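Local atomic coordinates of ATP synthase subunit s, mitochondrial (Bos taurus, PDB entry 3E4G), a protein that helps regulate the mitochondrial ATP synthase, being needed for its proton conduction and favouring ATP synthesis by blocking a proton leak. Residues A[67-72]-A[91-96]; A[119-124]-A[144-149]. The protein carries 1 engineered substitution. One frame throughout, in Å; residues are numbered along the deposited sequence.

Both interactions are pairings within the parallel part of one leucine-rich-repeat sheet, with their centres about 10 Å apart. Interaction 1 pairs strands 63-69 and 89-93, interaction 2 pairs 118-122 and 143-147, and the inner strands 89-93 and 118-122 are themselves neighbours. Probable backbone hydrogen bonds bridge the two: L92 N lies 2.8 Å from E120 O, and L92 O lies 2.8 Å from I122 N. The magnesium ion belongs to interaction 1, where the backbone oxygen of T69 shares it with that of G35. Strand 89-93 separates interaction 2 from this metal-binding strand, the I122 side chain being about 7 Å from that of T69. Along the chain, the first contact closes before the second opens.

Interaction 1 of 2, residues A[67-72]-A[91-96]; sequences DATDSC and RLCKCH. With MG (magnesium ion), chain B.
D67 and R91 stand side by side on neighbouring parallel strands of a leucine-rich-repeat sheet, whose tight part is a backbone ladder. A68 N gives its hydrogen to R91 O, A68 O takes that of C93 N, and D70 N closes on C93 O. The small A68 suits the buried side, where C95 and L92 leave little room: its CB meets C95 SG at 3.9 Å and L92 CD2 at 4.1 Å.

On the other face, the extended R91 chain runs alongside D67 and, in one of its two conformers, brings NH1 to D67 OD1 in a salt bridge of 3.2 Å. The guanidinium presents its edge, its plane 84° from the carboxylate. The same OD1 accepts a second bond from T69 OG1, two residues on, which helps fix the carboxylate's rotation.

Beyond the strands the contact loosens into solvent. D70 OD2 and K94 NZ form only a long salt bridge of 3.9 Å, and one water joins the two charged ends; another links D70 OD1 to H96 NE2. The protein binds the magnesium ion through backbone oxygens, T69 O at 2.3 Å and G35 O; one of three ligand waters also donates to D70 O, 2.9 Å away.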
# COMPACT_ATOMS: atom_id res chain seq x y z
N ASP A 67 0.96 -5.16 5.14
CA ASP A 67 -0.31 -5.18 5.86
C ASP A 67 -0.33 -3.95 6.75
O ASP A 67 0.32 -3.95 7.82
CB ASP A 67 -0.48 -6.47 6.68
CG ASP A 67 -1.75 -6.51 7.44
OD1 ASP A 67 -2.49 -5.49 7.46
OD2 ASP A 67 -2.02 -7.62 7.99
N ALA A 68 -0.97 -2.89 6.28
CA ALA A 68 -1.09 -1.64 7.02
C ALA A 68 -2.46 -1.59 7.64
O ALA A 68 -3.44 -1.21 6.98
CB ALA A 68 -0.84 -0.46 6.07
N THR A 69 -2.55 -2.01 8.90
CA THR A 69 -3.80 -1.99 9.67
C THR A 69 -3.62 -1.02 10.80
O THR A 69 -2.65 -1.10 11.55
CB THR A 69 -4.14 -3.42 10.16
OG1 THR A 69 -4.39 -4.25 9.00
CG2 THR A 69 -5.42 -3.42 11.03
N ASP A 70 -4.59 -0.10 10.97
CA ASP A 70 -4.51 0.88 12.06
C ASP A 70 -3.16 1.61 11.97
O ASP A 70 -2.45 1.78 12.95
CB ASP A 70 -4.71 0.22 13.42
CG ASP A 70 -6.16 -0.13 13.67
OD1 ASP A 70 -6.98 0.81 13.56
OD2 ASP A 70 -6.49 -1.25 14.06
N SER A 71 -2.85 2.11 10.77
CA SER A 71 -1.56 2.72 10.44
C SER A 71 -1.76 4.19 10.11
O SER A 71 -2.81 4.60 9.60
CB SER A 71 -0.97 1.98 9.26
OG SER A 71 0.19 2.59 8.73
N CYS A 72 -0.71 4.98 10.32
CA CYS A 72 -0.74 6.44 9.99
C CYS A 72 -0.10 6.76 8.69
O CYS A 72 0.15 7.96 8.42
CB CYS A 72 -0.10 7.26 11.17
SG CYS A 72 1.67 6.99 11.35
N ARG A 91 -2.41 -4.72 1.78
CA ARG A 91 -3.66 -4.58 2.52
C ARG A 91 -3.59 -3.23 3.25
O ARG A 91 -2.61 -2.96 3.97
CB ARG A 91 -3.81 -5.72 3.53
CG ARG A 91 -5.05 -5.68 4.29
CD ARG A 91 -5.13 -7.08 5.02
NE ARG A 91 -6.39 -7.26 5.57
CZ ARG A 91 -6.59 -6.88 6.91
NH1 ARG A 91 -5.58 -6.37 7.57
NH2 ARG A 91 -7.72 -7.17 7.49
N LEU A 92 -4.63 -2.45 3.07
CA LEU A 92 -4.82 -1.14 3.76
C LEU A 92 -6.13 -1.32 4.55
O LEU A 92 -7.21 -1.45 3.93
CB LEU A 92 -4.96 0.01 2.74
CG LEU A 92 -3.80 0.14 1.77
CD1 LEU A 92 -4.09 1.23 0.72
CD2 LEU A 92 -2.47 0.35 2.44
N CYS A 93 -6.05 -1.35 5.86
CA CYS A 93 -7.22 -1.61 6.71
C CYS A 93 -7.21 -0.60 7.84
O CYS A 93 -6.23 -0.49 8.59
CB CYS A 93 -7.14 -3.06 7.25
SG CYS A 93 -8.47 -3.48 8.36
N LYS A 94 -8.31 0.15 7.98
CA LYS A 94 -8.41 1.12 9.09
C LYS A 94 -7.18 2.06 9.04
O LYS A 94 -6.55 2.37 10.05
CB LYS A 94 -8.53 0.42 10.45
CG LYS A 94 -9.81 -0.35 10.59
CD LYS A 94 -9.96 -1.13 11.94
CE LYS A 94 -9.13 -2.37 11.98
NZ LYS A 94 -9.60 -3.33 13.10
N CYS A 95 -6.89 2.53 7.81
CA CYS A 95 -5.85 3.56 7.57
C CYS A 95 -6.60 4.86 7.42
O CYS A 95 -7.10 5.22 6.35
CB CYS A 95 -4.99 3.25 6.37
SG CYS A 95 -3.93 1.81 6.58
N HIS A 96 -6.78 5.57 8.54
CA HIS A 96 -7.71 6.71 8.58
C HIS A 96 -7.23 7.90 7.82
O HIS A 96 -8.04 8.80 7.54
CB HIS A 96 -8.10 6.98 10.00
CG HIS A 96 -8.75 5.78 10.68
ND1 HIS A 96 -9.79 5.07 10.14
CD2 HIS A 96 -8.36 5.11 11.79
CE1 HIS A 96 -10.07 4.06 10.96
NE2 HIS A 96 -9.23 4.09 11.98
MG MG B . -0.83 -2.14 12.54
O HOH W 1 -9.43 1.91 14.00
O HOH W 2 -6.11 3.48 13.27
O HOH W 3 -8.72 -1.96 15.27
O HOH W 4 -1.32 -0.46 14.35
O HOH W 5 -5.24 4.98 10.97
O HOH W 6 -2.31 -3.73 13.47
O HOH W 7 1.00 -2.88 13.92

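Interaction 2 of 2, residues A[119-124]-A[144-149]; sequences MEIISC and LFLSDL
S123 and D148 make the side-chain hydrogen bond of this contact, S123 OG giving its proton to D148 OD2 over 2.7 Å. The acceptor uses its anti lone pair, the one turned from the other carboxylate oxygen, and the aspartate can offer it because CG stands anti to the backbone N (chi1 -176°). A short hydroxyl and a short acid suit these turn positions just past the strands. S123 OG also accepts from a water that lies 2.9 Å from S147 OG, so the polar end of the contact is partly hydrated.

Behind this pair runs the parallel backbone ladder. F145 N binds M119 O, I121 N binds F145 O at 2.8 Å, S147 N binds I121 O, and S123 N carries the pattern to S147 O.

Side chains then sort by face. On the E120, I122, F145 and S147 side, the F145 ring turns an edge to the glutamate, with CD2 3.6 Å from E120 OE2. I122 CD1 approaches the same ring obliquely, 3.7 Å from CE2, while I122 CG2 rests against S147 CB. A flat ring fits this partly exposed face, covering its neighbours across the strands.

The opposite face is apolar. I121 CB meets L146 CD2 at 4.0 Å, and I121 CG2 faces both methyls of L149, 4.1 Å from each, the two chains crossing at about a right angle. L144 CD1 likewise touches M119 CB at 4.0 Å. Helix 129-134 covers this face, with I132 against I121, L146 and L149; branched, apolar chains suit such a buried layer. Strand 118-122, that helix and strand 143-147 form a beta-alpha-beta unit, the strand-and-helix coil on which leucine-rich repeats are built.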
# COMPACT_ATOMS: atom_id res chain seq x y z
N MET A 119 -4.71 -6.73 -3.84
CA MET A 119 -4.88 -5.59 -2.92
C MET A 119 -6.19 -5.69 -2.21
O MET A 119 -7.18 -6.22 -2.71
CB MET A 119 -4.75 -4.29 -3.71
CG MET A 119 -4.69 -3.09 -2.90
SD MET A 119 -4.18 -1.68 -3.93
CE MET A 119 -3.95 -0.53 -2.60
N GLU A 120 -6.15 -5.16 -0.99
CA GLU A 120 -7.32 -5.20 -0.09
C GLU A 120 -7.43 -3.79 0.54
O GLU A 120 -6.41 -3.29 1.04
CB GLU A 120 -7.12 -6.22 1.01
CG GLU A 120 -6.82 -7.65 0.45
CD GLU A 120 -6.56 -8.57 1.60
OE1 GLU A 120 -5.54 -8.47 2.28
OE2 GLU A 120 -7.50 -9.32 2.00
N ILE A 121 -8.61 -3.22 0.50
CA ILE A 121 -8.85 -1.88 1.08
C ILE A 121 -10.10 -1.99 1.91
O ILE A 121 -11.19 -2.25 1.37
CB ILE A 121 -8.96 -0.80 -0.02
CG1 ILE A 121 -7.75 -0.83 -0.95
CG2 ILE A 121 -9.08 0.58 0.66
CD1 ILE A 121 -7.89 0.11 -2.14
N ILE A 122 -9.94 -1.82 3.22
CA ILE A 122 -10.99 -2.16 4.20
C ILE A 122 -11.09 -1.02 5.18
O ILE A 122 -10.11 -0.66 5.84
CB ILE A 122 -10.60 -3.45 4.96
CG1 ILE A 122 -10.37 -4.62 3.97
CG2 ILE A 122 -11.71 -3.79 5.99
CD1 ILE A 122 -9.50 -5.69 4.51
N SER A 123 -12.30 -0.47 5.35
CA SER A 123 -12.53 0.49 6.46
C SER A 123 -11.55 1.65 6.41
O SER A 123 -11.04 2.10 7.43
CB SER A 123 -12.50 -0.21 7.81
OG SER A 123 -13.48 -1.24 7.91
N CYS A 124 -11.31 2.17 5.20
CA CYS A 124 -10.53 3.42 5.00
C CYS A 124 -11.53 4.46 4.57
O CYS A 124 -11.94 4.51 3.39
CB CYS A 124 -9.44 3.21 3.96
SG CYS A 124 -8.17 2.03 4.48
N LEU A 144 -8.86 -8.23 -5.80
CA LEU A 144 -9.12 -6.90 -5.19
C LEU A 144 -10.30 -7.11 -4.27
O LEU A 144 -11.39 -7.47 -4.73
CB LEU A 144 -9.44 -5.84 -6.25
CG LEU A 144 -9.71 -4.43 -5.73
CD1 LEU A 144 -8.57 -3.88 -4.94
CD2 LEU A 144 -10.06 -3.48 -6.91
N PHE A 145 -10.10 -6.81 -3.01
CA PHE A 145 -11.13 -6.93 -1.97
C PHE A 145 -11.37 -5.53 -1.41
O PHE A 145 -10.43 -4.89 -0.90
CB PHE A 145 -10.64 -7.87 -0.87
CG PHE A 145 -11.50 -7.97 0.35
CD1 PHE A 145 -12.87 -7.95 0.28
CD2 PHE A 145 -10.89 -8.05 1.60
CE1 PHE A 145 -13.63 -8.08 1.47
CE2 PHE A 145 -11.63 -8.17 2.77
CZ PHE A 145 -13.01 -8.18 2.67
N LEU A 146 -12.61 -5.08 -1.50
CA LEU A 146 -13.04 -3.75 -0.99
C LEU A 146 -14.10 -3.98 0.07
O LEU A 146 -15.09 -4.68 -0.22
CB LEU A 146 -13.62 -2.90 -2.13
CG LEU A 146 -12.70 -2.74 -3.34
CD1 LEU A 146 -13.38 -1.83 -4.42
CD2 LEU A 146 -11.36 -2.16 -2.95
N SER A 147 -13.97 -3.36 1.22
CA SER A 147 -14.90 -3.60 2.30
C SER A 147 -15.09 -2.33 3.14
O SER A 147 -14.10 -1.67 3.50
CB SER A 147 -14.35 -4.66 3.22
OG SER A 147 -15.17 -4.78 4.38
N ASP A 148 -16.34 -2.00 3.47
CA ASP A 148 -16.62 -0.92 4.45
C ASP A 148 -15.91 0.37 3.98
O ASP A 148 -15.16 1.00 4.73
CB ASP A 148 -16.22 -1.30 5.84
CG ASP A 148 -16.59 -0.24 6.89
OD1 ASP A 148 -17.65 0.42 6.68
OD2 ASP A 148 -15.88 -0.11 7.87
N LEU A 149 -16.23 0.79 2.76
CA LEU A 149 -15.71 2.05 2.15
C LEU A 149 -16.92 2.89 1.90
O LEU A 149 -17.46 2.90 0.80
CB LEU A 149 -14.93 1.79 0.86
CG LEU A 149 -13.75 0.81 1.02
CD1 LEU A 149 -13.03 0.66 -0.32
CD2 LEU A 149 -12.81 1.21 2.14
O HOH W 8 -14.76 -4.03 7.19